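Local coordinates for putative ferritin-like diiron-carboxylate protein TM1526 (Thermotoga maritima, PDB 1VJX), which is of unknown function but, as a putative ferritin-like diiron-carboxylate protein of the rubrerythrin family, probably binds metal and may act as an oxidoreductase, at residues 13-18 and 120-125; 30-35 and 105-110; 63-68 and 133-138; 99-104 and 150-155. All coordinates share one frame; numbering follows the deposited sequence.

Contact 1. Residues 13-18 and 120-125; sequences MKVSDI and YELKDG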
loop_
_atom_site.group_PDB
_atom_site.type_symbol
_atom_site.label_atom_id
_atom_site.label_comp_id
_atom_site.label_asym_id
_atom_site.label_seq_id
_atom_site.Cartn_x
_atom_site.Cartn_y
_atom_site.Cartn_z
HETATM N N MSE A 13 10.530 -15.344 -5.514
HETATM C CA MSE A 13 9.418 -14.516 -5.969
HETATM C C MSE A 13 9.709 -14.059 -7.394
HETATM O O MSE A 13 10.831 -13.625 -7.704
HETATM C CB MSE A 13 9.198 -13.293 -5.078
HETATM C CG MSE A 13 8.722 -13.634 -3.666
HETATM SE SE MSE A 13 7.021 -14.627 -3.719
HETATM C CE MSE A 13 5.902 -12.938 -4.062
ATOM N N LYS A 14 8.728 -14.210 -8.279
ATOM C CA LYS A 14 8.826 -13.544 -9.558
ATOM C C LYS A 14 8.348 -12.069 -9.432
ATOM O O LYS A 14 7.618 -11.714 -8.520
ATOM C CB LYS A 14 8.100 -14.274 -10.668
ATOM C CG LYS A 14 8.617 -15.653 -10.948
ATOM C CD LYS A 14 7.867 -16.261 -12.108
ATOM C CE LYS A 14 8.229 -17.689 -12.356
ATOM N NZ LYS A 14 7.259 -18.387 -13.299
ATOM N N VAL A 15 8.817 -11.228 -10.357
ATOM C CA VAL A 15 8.257 -9.908 -10.540
ATOM C C VAL A 15 6.735 -9.937 -10.577
ATOM O O VAL A 15 6.084 -9.083 -9.998
ATOM C CB VAL A 15 8.793 -9.258 -11.854
ATOM C CG1 VAL A 15 7.885 -8.114 -12.354
ATOM C CG2 VAL A 15 10.219 -8.771 -11.647
ATOM N N SER A 16 6.171 -10.877 -11.311
ATOM C CA SER A 16 4.740 -10.934 -11.474
ATOM C C SER A 16 4.025 -11.275 -10.175
ATOM O O SER A 16 2.878 -10.873 -9.988
ATOM C CB SER A 16 4.385 -12.011 -12.503
ATOM O OG SER A 16 4.976 -13.233 -12.104
ATOM N N ASP A 17 4.674 -12.105 -9.351
ATOM C CA ASP A 17 4.182 -12.502 -8.038
ATOM C C ASP A 17 4.124 -11.241 -7.188
ATOM O O ASP A 17 3.189 -11.028 -6.424
ATOM C CB ASP A 17 5.137 -13.505 -7.356
ATOM C CG ASP A 17 5.296 -14.813 -8.126
ATOM O OD1 ASP A 17 4.440 -15.152 -8.968
ATOM O OD2 ASP A 17 6.233 -15.605 -7.901
ATOM N N ILE A 18 5.117 -10.393 -7.354
ATOM C CA ILE A 18 5.236 -9.165 -6.531
ATOM C C ILE A 18 4.213 -8.109 -6.962
ATOM O O ILE A 18 3.618 -7.440 -6.122
ATOM C CB ILE A 18 6.664 -8.622 -6.629
ATOM C CG1 ILE A 18 7.662 -9.632 -6.076
ATOM C CG2 ILE A 18 6.838 -7.299 -5.867
ATOM C CD1 ILE A 18 7.588 -9.802 -4.548
ATOM N N TYR A 120 9.365 -0.995 -3.083
ATOM C CA TYR A 120 10.762 -0.845 -3.421
ATOM C C TYR A 120 11.297 -2.149 -4.079
ATOM O O TYR A 120 11.983 -2.112 -5.083
ATOM C CB TYR A 120 11.612 -0.429 -2.202
ATOM C CG TYR A 120 11.683 1.085 -1.945
ATOM C CD1 TYR A 120 12.201 1.956 -2.906
ATOM C CD2 TYR A 120 11.267 1.641 -0.730
ATOM C CE1 TYR A 120 12.284 3.359 -2.677
ATOM C CE2 TYR A 120 11.352 3.082 -0.489
ATOM C CZ TYR A 120 11.851 3.915 -1.475
ATOM O OH TYR A 120 11.946 5.290 -1.284
ATOM N N GLU A 121 10.915 -3.299 -3.528
ATOM C CA GLU A 121 11.383 -4.583 -4.025
ATOM C C GLU A 121 11.007 -4.749 -5.457
ATOM O O GLU A 121 11.856 -5.110 -6.264
ATOM C CB GLU A 121 10.880 -5.733 -3.150
ATOM C CG GLU A 121 11.663 -5.782 -1.828
ATOM C CD GLU A 121 11.083 -6.716 -0.765
ATOM O OE1 GLU A 121 9.866 -6.982 -0.788
ATOM O OE2 GLU A 121 11.861 -7.191 0.101
ATOM N N LEU A 122 9.744 -4.430 -5.750
ATOM C CA LEU A 122 9.145 -4.474 -7.079
ATOM C C LEU A 122 9.856 -3.577 -8.086
ATOM O O LEU A 122 10.158 -3.993 -9.223
ATOM C CB LEU A 122 7.674 -4.012 -7.013
ATOM C CG LEU A 122 7.012 -3.771 -8.393
ATOM C CD1 LEU A 122 7.052 -5.056 -9.258
ATOM C CD2 LEU A 122 5.585 -3.225 -8.286
ATOM N N LYS A 123 10.116 -2.351 -7.669
ATOM C CA LYS A 123 10.833 -1.414 -8.491
ATOM C C LYS A 123 12.210 -1.911 -8.924
ATOM O O LYS A 123 12.590 -1.801 -10.101
ATOM C CB LYS A 123 10.940 -0.078 -7.815
ATOM C CG LYS A 123 11.403 0.997 -8.792
ATOM C CD LYS A 123 11.274 2.479 -8.296
ATOM C CE LYS A 123 12.209 2.754 -7.142
ATOM N NZ LYS A 123 13.600 2.956 -7.625
ATOM N N ASP A 124 12.927 -2.494 -7.982
ATOM C CA ASP A 124 14.210 -3.121 -8.275
ATOM C C ASP A 124 14.120 -4.288 -9.261
ATOM O O ASP A 124 15.096 -4.617 -9.880
ATOM C CB ASP A 124 14.840 -3.649 -7.003
ATOM C CG ASP A 124 15.729 -2.634 -6.312
ATOM O OD1 ASP A 124 15.639 -1.393 -6.611
ATOM O OD2 ASP A 124 16.558 -3.015 -5.449
ATOM N N GLY A 125 12.960 -4.912 -9.393
ATOM C CA GLY A 125 12.794 -6.102 -10.251
ATOM C C GLY A 125 12.338 -5.782 -11.657
ATOM O O GLY A 125 12.399 -6.638 -12.573
#
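V15 and I18, on the first turn of helix 15-36, pack against L122 and G125 near the end of helix 101-125. The tight spot is at V15: its CG2 sits 3.2 Å from G125 O, directly against a backbone that carries no side chain, and the CA atoms of V15 and G125 are accordingly only 5.9 Å apart. CG2 stands beside the backbone N because the other methyl, CG1, takes the place anti to it (chi1 160°). One turn on, I18 and L122 run past each other in opposite directions, so that I18 CG2 rests on the root of the leucine, 3.6 Å from L122 CB, and L122 CD1 goes by at 4.1 Å from that same I18 CG2. In the ferritin-like four-helix bundle these are the first and third long helices, antiparallel neighbours, joined here where one starts and the other runs out. Between V15 CG1 and L122 CD1 the fit is already looser, at 4.4 Å. Beyond the apolar strip the polar side chains look elsewhere. E121 reaches back to F83 N through OE2, and K14 forms a salt bridge with D75. On the partly exposed flank of helix 15-36, K14 N, at the N-cap, gives a nearly straight 2.9 Å hydrogen bond to D17 OD2, arriving from above the carboxylate plane.

Contact 2. Residues 30-35 and 105-110; sequences ERFYRE and LDIAIS
With CG anti to its backbone N (chi1 -174°), F32 sends its ring toward segment 105-110 of helix 101-125, where A108 and I107 receive it. Y33 is turned the other way about its first torsion (chi1 -65°), which swings its ring round until the far end also nears A108. The A108 methyl is thus met by two rings, both at the edge: CB lies 3.8 Å from F32 CE2, in the plane of that ring, and 4.2 Å from Y33 CE1. I107 crosses F32 at about a right angle and touches it obliquely through CG2, 3.9 Å from F32 CZ. The polar link is a water, which donates to A108 O at 2.7 Å and lies 2.5 Å from Y33 OH, tying the buried hydroxyl to the opposite backbone. F87, from the long connection between the helix pairs, makes an edge-to-face contact with F32, and L51 and A52 of helix 43-68 touch Y33. The two short helical segments run nearly antiparallel, at 161°, with axes 11.9 Å apart, a gap bridged by two aromatic side chains and a water. Such an aromatic layer, set between antiparallel helices, forms part of the interior of this ferritin-like bundle.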
loop_
_atom_site.group_PDB
_atom_site.type_symbol
_atom_site.label_atom_id
_atom_site.label_comp_id
_atom_site.label_asym_id
_atom_site.label_seq_id
_atom_site.Cartn_x
_atom_site.Cartn_y
_atom_site.Cartn_z
ATOM N N GLU A 30 -7.042 0.713 0.293
ATOM C CA GLU A 30 -8.220 1.496 -0.077
ATOM C C GLU A 30 -9.361 1.185 0.885
ATOM O O GLU A 30 -9.998 2.094 1.416
ATOM C CB GLU A 30 -8.652 1.225 -1.539
ATOM C CG GLU A 30 -10.085 1.687 -1.874
ATOM C CD GLU A 30 -10.503 1.479 -3.332
ATOM O OE1 GLU A 30 -9.837 0.724 -4.051
ATOM O OE2 GLU A 30 -11.500 2.069 -3.779
ATOM N N ARG A 31 -9.625 -0.110 1.059
ATOM C CA ARG A 31 -10.702 -0.585 1.910
ATOM C C ARG A 31 -10.541 -0.205 3.367
ATOM O O ARG A 31 -11.482 0.207 4.022
ATOM C CB ARG A 31 -10.781 -2.102 1.847
ATOM C CG ARG A 31 -11.832 -2.596 0.935
ATOM C CD ARG A 31 -12.068 -4.084 1.062
ATOM N NE ARG A 31 -12.608 -4.392 2.394
ATOM C CZ ARG A 31 -12.017 -5.147 3.334
ATOM N NH1 ARG A 31 -10.840 -5.741 3.113
ATOM N NH2 ARG A 31 -12.632 -5.322 4.512
ATOM N N PHE A 32 -9.351 -0.458 3.879
ATOM C CA PHE A 32 -8.954 -0.049 5.226
ATOM C C PHE A 32 -9.299 1.433 5.443
ATOM O O PHE A 32 -10.120 1.759 6.300
ATOM C CB PHE A 32 -7.466 -0.314 5.386
ATOM C CG PHE A 32 -6.926 -0.088 6.770
ATOM C CD1 PHE A 32 -7.414 -0.803 7.854
ATOM C CD2 PHE A 32 -5.871 0.788 6.968
ATOM C CE1 PHE A 32 -6.877 -0.599 9.130
ATOM C CE2 PHE A 32 -5.333 0.987 8.223
ATOM C CZ PHE A 32 -5.833 0.298 9.306
ATOM N N TYR A 33 -8.730 2.314 4.616
ATOM C CA TYR A 33 -8.861 3.763 4.832
ATOM C C TYR A 33 -10.316 4.238 4.685
ATOM O O TYR A 33 -10.764 5.123 5.433
ATOM C CB TYR A 33 -7.903 4.566 3.936
ATOM C CG TYR A 33 -6.421 4.358 4.227
ATOM C CD1 TYR A 33 -5.916 4.468 5.523
ATOM C CD2 TYR A 33 -5.518 4.100 3.194
ATOM C CE1 TYR A 33 -4.565 4.294 5.783
ATOM C CE2 TYR A 33 -4.166 3.928 3.434
ATOM C CZ TYR A 33 -3.685 4.020 4.730
ATOM O OH TYR A 33 -2.330 3.853 4.976
ATOM N N ARG A 34 -11.046 3.628 3.760
ATOM C CA ARG A 34 -12.435 3.980 3.544
ATOM C C ARG A 34 -13.291 3.512 4.743
ATOM O O ARG A 34 -14.118 4.268 5.243
ATOM C CB ARG A 34 -12.943 3.404 2.209
ATOM C CG ARG A 34 -14.029 4.244 1.567
ATOM C CD ARG A 34 -14.581 3.688 0.269
ATOM N NE ARG A 34 -13.693 3.859 -0.887
ATOM C CZ ARG A 34 -13.503 4.999 -1.536
ATOM N NH1 ARG A 34 -14.093 6.121 -1.116
ATOM N NH2 ARG A 34 -12.696 5.028 -2.594
ATOM N N GLU A 35 -13.066 2.279 5.200
ATOM C CA GLU A 35 -13.698 1.754 6.417
ATOM C C GLU A 35 -13.288 2.537 7.681
ATOM O O GLU A 35 -14.120 2.774 8.550
ATOM C CB GLU A 35 -13.389 0.256 6.600
ATOM C CG GLU A 35 -14.169 -0.661 5.643
ATOM C CD GLU A 35 -13.702 -2.131 5.625
ATOM O OE1 GLU A 35 -12.510 -2.413 5.341
ATOM O OE2 GLU A 35 -14.538 -3.018 5.872
ATOM N N LEU A 105 -4.103 4.373 13.735
ATOM C CA LEU A 105 -2.904 4.896 13.117
ATOM C C LEU A 105 -1.690 3.983 13.322
ATOM O O LEU A 105 -0.879 3.790 12.407
ATOM C CB LEU A 105 -2.618 6.305 13.637
ATOM C CG LEU A 105 -3.484 7.425 13.061
ATOM C CD1 LEU A 105 -3.007 8.689 13.516
ATOM C CD2 LEU A 105 -3.482 7.419 11.535
ATOM N N ASP A 106 -1.558 3.396 14.499
ATOM C CA ASP A 106 -0.423 2.516 14.749
ATOM C C ASP A 106 -0.424 1.399 13.751
ATOM O O ASP A 106 0.601 1.039 13.213
ATOM C CB ASP A 106 -0.453 1.955 16.185
ATOM C CG ASP A 106 0.060 2.973 17.233
ATOM O OD1 ASP A 106 0.781 3.914 16.855
ATOM O OD2 ASP A 106 -0.234 2.917 18.455
ATOM N N ILE A 107 -1.602 0.853 13.510
ATOM C CA ILE A 107 -1.771 -0.233 12.538
ATOM C C ILE A 107 -1.467 0.254 11.100
ATOM O O ILE A 107 -0.726 -0.385 10.373
ATOM C CB ILE A 107 -3.191 -0.839 12.666
ATOM C CG1 ILE A 107 -3.358 -1.497 14.050
ATOM C CG2 ILE A 107 -3.434 -1.856 11.553
ATOM C CD1 ILE A 107 -4.816 -1.744 14.470
ATOM N N ALA A 108 -2.021 1.405 10.741
ATOM C CA ALA A 108 -1.839 1.998 9.427
ATOM C C ALA A 108 -0.393 2.213 9.144
ATOM O O ALA A 108 0.057 1.984 8.056
ATOM C CB ALA A 108 -2.546 3.330 9.348
ATOM N N ILE A 109 0.326 2.722 10.140
ATOM C CA ILE A 109 1.723 3.113 9.966
ATOM C C ILE A 109 2.549 1.861 9.751
ATOM O O ILE A 109 3.425 1.820 8.893
ATOM C CB ILE A 109 2.185 3.930 11.157
ATOM C CG1 ILE A 109 1.593 5.343 11.045
ATOM C CG2 ILE A 109 3.703 3.986 11.222
ATOM C CD1 ILE A 109 1.606 6.144 12.322
ATOM N N SER A 110 2.218 0.828 10.503
ATOM C CA SER A 110 2.991 -0.396 10.475
ATOM C C SER A 110 2.814 -1.158 9.172
ATOM O O SER A 110 3.800 -1.634 8.644
ATOM C CB SER A 110 2.647 -1.283 11.684
ATOM O OG SER A 110 3.198 -2.570 11.502
HETATM O O HOH W 1 -1.794 1.716 6.167
#

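Contact 3. Residues 63-68 and 133-138; sequences RKMSDQ and KTVKKI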
loop_
_atom_site.group_PDB
_atom_site.type_symbol
_atom_site.label_atom_id
_atom_site.label_comp_id
_atom_site.label_asym_id
_atom_site.label_seq_id
_atom_site.Cartn_x
_atom_site.Cartn_y
_atom_site.Cartn_z
ATOM N N ARG A 63 -2.497 -2.867 -11.718
ATOM C CA ARG A 63 -3.248 -3.897 -12.506
ATOM C C ARG A 63 -2.894 -3.735 -13.996
ATOM O O ARG A 63 -2.581 -4.694 -14.674
ATOM C CB ARG A 63 -4.765 -3.779 -12.364
ATOM C CG ARG A 63 -5.335 -4.170 -11.012
ATOM C CD ARG A 63 -6.856 -4.527 -11.052
ATOM N NE ARG A 63 -7.671 -3.319 -11.084
ATOM C CZ ARG A 63 -8.059 -2.637 -10.001
ATOM N NH1 ARG A 63 -7.765 -3.069 -8.786
ATOM N NH2 ARG A 63 -8.777 -1.528 -10.129
ATOM N N LYS A 64 -2.926 -2.509 -14.496
ATOM C CA LYS A 64 -2.592 -2.256 -15.890
ATOM C C LYS A 64 -1.184 -2.774 -16.175
ATOM O O LYS A 64 -0.894 -3.292 -17.229
ATOM C CB LYS A 64 -2.678 -0.755 -16.155
ATOM C CG LYS A 64 -2.826 -0.368 -17.597
ATOM C CD LYS A 64 -2.470 1.133 -17.797
ATOM C CE LYS A 64 -2.565 1.546 -19.270
ATOM N NZ LYS A 64 -3.357 2.815 -19.405
HETATM N N MSE A 65 -0.317 -2.624 -15.194
HETATM C CA MSE A 65 1.115 -2.923 -15.351
HETATM C C MSE A 65 1.318 -4.421 -15.472
HETATM O O MSE A 65 2.031 -4.891 -16.384
HETATM C CB MSE A 65 1.903 -2.379 -14.175
HETATM C CG MSE A 65 3.357 -2.599 -14.314
HETATM SE SE MSE A 65 4.469 -1.621 -12.953
HETATM C CE MSE A 65 4.129 0.390 -13.375
ATOM N N SER A 66 0.654 -5.176 -14.593
ATOM C CA SER A 66 0.807 -6.624 -14.631
ATOM C C SER A 66 0.239 -7.252 -15.916
ATOM O O SER A 66 0.646 -8.337 -16.329
ATOM C CB SER A 66 0.206 -7.259 -13.380
ATOM O OG SER A 66 -1.137 -7.606 -13.538
ATOM N N ASP A 67 -0.721 -6.567 -16.514
ATOM C CA ASP A 67 -1.255 -6.926 -17.808
ATOM C C ASP A 67 -0.345 -6.561 -18.987
ATOM O O ASP A 67 -0.203 -7.304 -19.923
ATOM C CB ASP A 67 -2.577 -6.217 -18.015
ATOM C CG ASP A 67 -3.339 -6.788 -19.164
ATOM O OD1 ASP A 67 -3.200 -8.040 -19.382
ATOM O OD2 ASP A 67 -4.079 -6.063 -19.882
ATOM N N GLN A 68 0.278 -5.392 -18.931
ATOM C CA GLN A 68 0.950 -4.843 -20.114
ATOM C C GLN A 68 2.486 -4.964 -20.093
ATOM O O GLN A 68 3.105 -4.869 -21.138
ATOM C CB GLN A 68 0.503 -3.380 -20.287
ATOM C CG GLN A 68 -0.914 -3.262 -20.970
ATOM C CD GLN A 68 -1.465 -1.823 -20.901
ATOM O OE1 GLN A 68 -0.802 -0.926 -20.346
ATOM N NE2 GLN A 68 -2.671 -1.605 -21.465
ATOM N N LYS A 133 9.875 4.167 -13.395
ATOM C CA LYS A 133 9.476 5.556 -13.086
ATOM C C LYS A 133 8.036 5.603 -12.552
ATOM O O LYS A 133 7.742 6.351 -11.609
ATOM C CB LYS A 133 9.704 6.510 -14.288
ATOM C CG LYS A 133 8.872 7.830 -14.264
ATOM C CD LYS A 133 9.669 9.054 -14.747
ATOM N N THR A 134 7.163 4.745 -13.084
ATOM C CA THR A 134 5.758 4.719 -12.677
ATOM C C THR A 134 5.638 4.277 -11.217
ATOM O O THR A 134 4.865 4.832 -10.437
ATOM C CB THR A 134 4.917 3.794 -13.609
ATOM O OG1 THR A 134 4.842 4.309 -14.963
ATOM C CG2 THR A 134 3.487 3.751 -13.164
ATOM N N VAL A 135 6.440 3.296 -10.857
ATOM C CA VAL A 135 6.446 2.765 -9.505
ATOM C C VAL A 135 7.124 3.693 -8.507
ATOM O O VAL A 135 6.708 3.731 -7.365
ATOM C CB VAL A 135 7.079 1.316 -9.446
ATOM C CG1 VAL A 135 7.084 0.784 -8.040
ATOM C CG2 VAL A 135 6.340 0.326 -10.420
ATOM N N LYS A 136 8.169 4.405 -8.913
ATOM C CA LYS A 136 8.767 5.443 -8.059
ATOM C C LYS A 136 7.784 6.576 -7.683
ATOM O O LYS A 136 7.811 7.067 -6.569
ATOM C CB LYS A 136 10.000 6.062 -8.723
ATOM C CG LYS A 136 10.647 7.125 -7.836
ATOM C CD LYS A 136 12.123 7.316 -8.043
ATOM C CE LYS A 136 12.796 8.044 -6.810
ATOM N NZ LYS A 136 12.751 9.512 -6.937
ATOM N N LYS A 137 6.963 7.001 -8.638
ATOM C CA LYS A 137 5.873 7.932 -8.386
ATOM C C LYS A 137 4.941 7.444 -7.269
ATOM O O LYS A 137 4.636 8.196 -6.332
ATOM C CB LYS A 137 5.086 8.184 -9.685
ATOM C CG LYS A 137 4.247 9.473 -9.678
ATOM C CD LYS A 137 3.513 9.667 -11.021
ATOM C CE LYS A 137 2.184 10.450 -10.869
ATOM N NZ LYS A 137 2.372 11.889 -10.399
ATOM N N ILE A 138 4.539 6.171 -7.358
ATOM C CA ILE A 138 3.684 5.525 -6.352
ATOM C C ILE A 138 4.351 5.456 -4.983
ATOM O O ILE A 138 3.720 5.725 -3.970
ATOM C CB ILE A 138 3.263 4.095 -6.828
ATOM C CG1 ILE A 138 2.297 4.174 -8.037
ATOM C CG2 ILE A 138 2.572 3.276 -5.703
ATOM C CD1 ILE A 138 2.025 2.839 -8.688
#
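M65, present as selenomethionine, reaches from helix 43-68 to two neighbours on helix 129-156, T134 and V135, and meets each in a different way. Its chain leaves the helix extended, with CG anti to the backbone N (chi1 -177°), and bends only at the last torsion (chi3 -64°), which turns the terminal methyl, CE, toward T134. There the approach is tip to tip: M65 CE stands 3.4 Å from T134 CG2, closer than usual for two carbons, and 3.5 Å from T134 CB. V135 is instead crossed at about a right angle, with its CG2 lying 3.7 Å from M65 CE and equally near M65 SE, so this one methyl packs against both ends of the selenium-carbon bond. That single long side chain spans a backbone gap of 9.3 Å between the CA atoms of M65 and T134. The threonine divides its labour: CG2 faces M65, while OG1 hydrogen-bonds to D130 O one turn earlier in its own helix. L19 of helix 15-36 and L126 in the turn after helix 101-125 also pack on M65, placing it inside this end of the four-helix bundle. Across the two segments the contact is therefore purely apolar, made of carbon and selenium, and holds by close fit and dispersion, with the threonine hydroxyl satisfied within its own helix.

Contact 4. Residues 99-104 and 150-155; sequences LTLKEV and LEMKRE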
loop_
_atom_site.group_PDB
_atom_site.type_symbol
_atom_site.label_atom_id
_atom_site.label_comp_id
_atom_site.label_asym_id
_atom_site.label_seq_id
_atom_site.Cartn_x
_atom_site.Cartn_y
_atom_site.Cartn_z
ATOM N N LEU A 99 -13.252 3.076 18.621
ATOM C CA LEU A 99 -11.861 3.038 18.241
ATOM C C LEU A 99 -11.205 4.402 18.470
ATOM O O LEU A 99 -11.801 5.443 18.181
ATOM C CB LEU A 99 -11.720 2.628 16.771
ATOM C CG LEU A 99 -12.164 1.210 16.372
ATOM C CD1 LEU A 99 -11.878 1.004 14.895
ATOM C CD2 LEU A 99 -11.461 0.129 17.170
ATOM N N THR A 100 -9.980 4.377 19.000
ATOM C CA THR A 100 -9.160 5.573 19.126
ATOM C C THR A 100 -8.349 5.788 17.849
ATOM O O THR A 100 -8.025 4.843 17.134
ATOM C CB THR A 100 -8.197 5.482 20.338
ATOM O OG1 THR A 100 -7.222 4.457 20.138
ATOM C CG2 THR A 100 -8.928 5.055 21.620
ATOM N N LEU A 101 -8.016 7.039 17.571
ATOM C CA LEU A 101 -7.213 7.367 16.394
ATOM C C LEU A 101 -5.848 6.710 16.501
ATOM O O LEU A 101 -5.347 6.172 15.525
ATOM C CB LEU A 101 -7.085 8.894 16.217
ATOM C CG LEU A 101 -6.405 9.364 14.911
ATOM C CD1 LEU A 101 -7.253 9.106 13.664
ATOM C CD2 LEU A 101 -6.029 10.857 15.028
ATOM N N LYS A 102 -5.293 6.720 17.710
ATOM C CA LYS A 102 -3.989 6.121 18.004
ATOM C C LYS A 102 -3.853 4.672 17.580
ATOM O O LYS A 102 -2.903 4.319 16.907
ATOM C CB LYS A 102 -3.688 6.211 19.516
ATOM C CG LYS A 102 -2.368 5.547 19.969
ATOM C CD LYS A 102 -2.005 5.902 21.436
ATOM C CE LYS A 102 -0.518 5.630 21.784
ATOM N NZ LYS A 102 -0.004 4.272 21.325
ATOM N N GLU A 103 -4.763 3.817 18.031
ATOM C CA GLU A 103 -4.616 2.394 17.758
ATOM C C GLU A 103 -4.732 2.085 16.261
ATOM O O GLU A 103 -4.034 1.256 15.726
ATOM C CB GLU A 103 -5.602 1.580 18.593
ATOM C CG GLU A 103 -7.068 1.739 18.289
ATOM C CD GLU A 103 -7.902 0.911 19.264
ATOM O OE1 GLU A 103 -7.654 -0.342 19.320
ATOM O OE2 GLU A 103 -8.779 1.498 19.971
ATOM N N VAL A 104 -5.588 2.839 15.610
ATOM C CA VAL A 104 -5.859 2.758 14.189
ATOM C C VAL A 104 -4.641 3.225 13.362
ATOM O O VAL A 104 -4.208 2.564 12.401
ATOM C CB VAL A 104 -7.153 3.621 13.936
ATOM C CG1 VAL A 104 -7.097 4.467 12.676
ATOM C CG2 VAL A 104 -8.428 2.748 14.027
ATOM N N LEU A 150 1.989 9.873 10.262
ATOM C CA LEU A 150 2.837 10.225 11.402
ATOM C C LEU A 150 2.505 11.630 11.949
ATOM O O LEU A 150 2.600 11.887 13.167
ATOM C CB LEU A 150 4.311 10.108 11.001
ATOM C CG LEU A 150 4.786 8.678 10.688
ATOM C CD1 LEU A 150 6.113 8.668 9.907
ATOM C CD2 LEU A 150 4.921 7.851 12.000
ATOM N N GLU A 151 2.113 12.523 11.040
ATOM C CA GLU A 151 1.637 13.867 11.384
ATOM C C GLU A 151 0.354 13.804 12.240
ATOM O O GLU A 151 0.259 14.459 13.256
ATOM C CB GLU A 151 1.423 14.687 10.093
ATOM C CG GLU A 151 0.828 16.081 10.272
ATOM C CD GLU A 151 0.900 16.913 8.991
ATOM O OE1 GLU A 151 -0.016 16.816 8.141
ATOM O OE2 GLU A 151 1.890 17.669 8.822
HETATM N N MSE A 152 -0.611 12.998 11.817
HETATM C CA MSE A 152 -1.825 12.748 12.587
HETATM C C MSE A 152 -1.525 12.093 13.937
HETATM O O MSE A 152 -2.085 12.493 14.954
HETATM C CB MSE A 152 -2.802 11.887 11.783
HETATM C CG MSE A 152 -3.431 12.596 10.603
HETATM SE SE MSE A 152 -4.457 11.376 9.461
HETATM C CE MSE A 152 -6.088 11.140 10.537
ATOM N N LYS A 153 -0.643 11.096 13.956
ATOM C CA LYS A 153 -0.259 10.477 15.229
ATOM C C LYS A 153 0.290 11.508 16.209
ATOM O O LYS A 153 -0.098 11.574 17.383
ATOM C CB LYS A 153 0.794 9.396 15.020
ATOM C CG LYS A 153 1.055 8.561 16.275
ATOM C CD LYS A 153 2.189 7.552 16.078
ATOM C CE LYS A 153 2.777 7.065 17.412
ATOM N NZ LYS A 153 1.821 6.221 18.203
ATOM N N ARG A 154 1.230 12.297 15.710
ATOM C CA ARG A 154 1.978 13.242 16.519
ATOM C C ARG A 154 1.063 14.333 17.048
ATOM O O ARG A 154 1.200 14.760 18.187
ATOM C CB ARG A 154 3.056 13.850 15.637
ATOM C CG ARG A 154 4.216 14.526 16.337
ATOM C CD ARG A 154 5.021 15.411 15.395
ATOM N NE ARG A 154 4.158 16.433 14.789
ATOM C CZ ARG A 154 3.976 17.676 15.271
ATOM N NH1 ARG A 154 4.618 18.107 16.372
ATOM N NH2 ARG A 154 3.142 18.509 14.641
ATOM N N GLU A 155 0.130 14.778 16.212
ATOM C CA GLU A 155 -0.716 15.927 16.500
ATOM C C GLU A 155 -1.977 15.603 17.290
ATOM O O GLU A 155 -2.232 16.176 18.354
ATOM C CB GLU A 155 -1.124 16.587 15.197
ATOM C CG GLU A 155 0.018 17.312 14.509
ATOM C CD GLU A 155 -0.407 17.957 13.193
ATOM O OE1 GLU A 155 -1.460 17.509 12.602
ATOM O OE2 GLU A 155 0.317 18.906 12.766
#
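K102 and K153 mark where the backbones come nearest, their CA atoms 6.4 Å apart, as the first turn of helix 101-125 passes the last turns of helix 129-156. On the inner side L101 and M152, the latter a selenomethionine, cross at about a right angle, and L101 CD1 meets M152 CE at 3.9 Å. The bend at the last torsion of M152 (chi3 77°) turns that methyl toward the leucine, while F48 of helix 43-68 touches both side chains. On the outer side the two lysines converge until K102 NZ and K153 NZ are 4.1 Å apart. D106 explains the pairing: its carboxylate takes a salt bridge from each, K102 at OD2 and K153 at OD1, so the two ammonium groups share one anion, which probably offsets much of their mutual repulsion. The start of helix 101-125 is closed by T100 and E103. T100 N points at E103 OE2, 3.3 Å away and almost perfectly straight, on the anti side of the carboxylate, and E103 N returns a weak bond to T100 OG1. This reciprocal pair is a capping box, here opening the third long helix of a ferritin-like bundle where the fourth, its antiparallel hairpin partner, comes to its end.

Contacts 1 and 2 join the same pair, helices 15-36 and 101-125, with centres about 23 Å apart on opposite sides of the chain's centre. Contact 3 links helices 43-68 and 129-156 beside contact 1, which it touches through L122 packing on V135, and K123 on V135 and K136; contact 4 joins helices 101-125 and 129-156 beside contact 2, meeting it at the D106–K153 salt bridge. Contacts 1, 2 and 3 are largely buried: aliphatic side chains against a leucine and a bare glycine in 1, aromatic with a water in 2, selenium and carbon in 3. Contact 4, farthest from the centre, is partly exposed and sets a lysine pair beside its apolar contact.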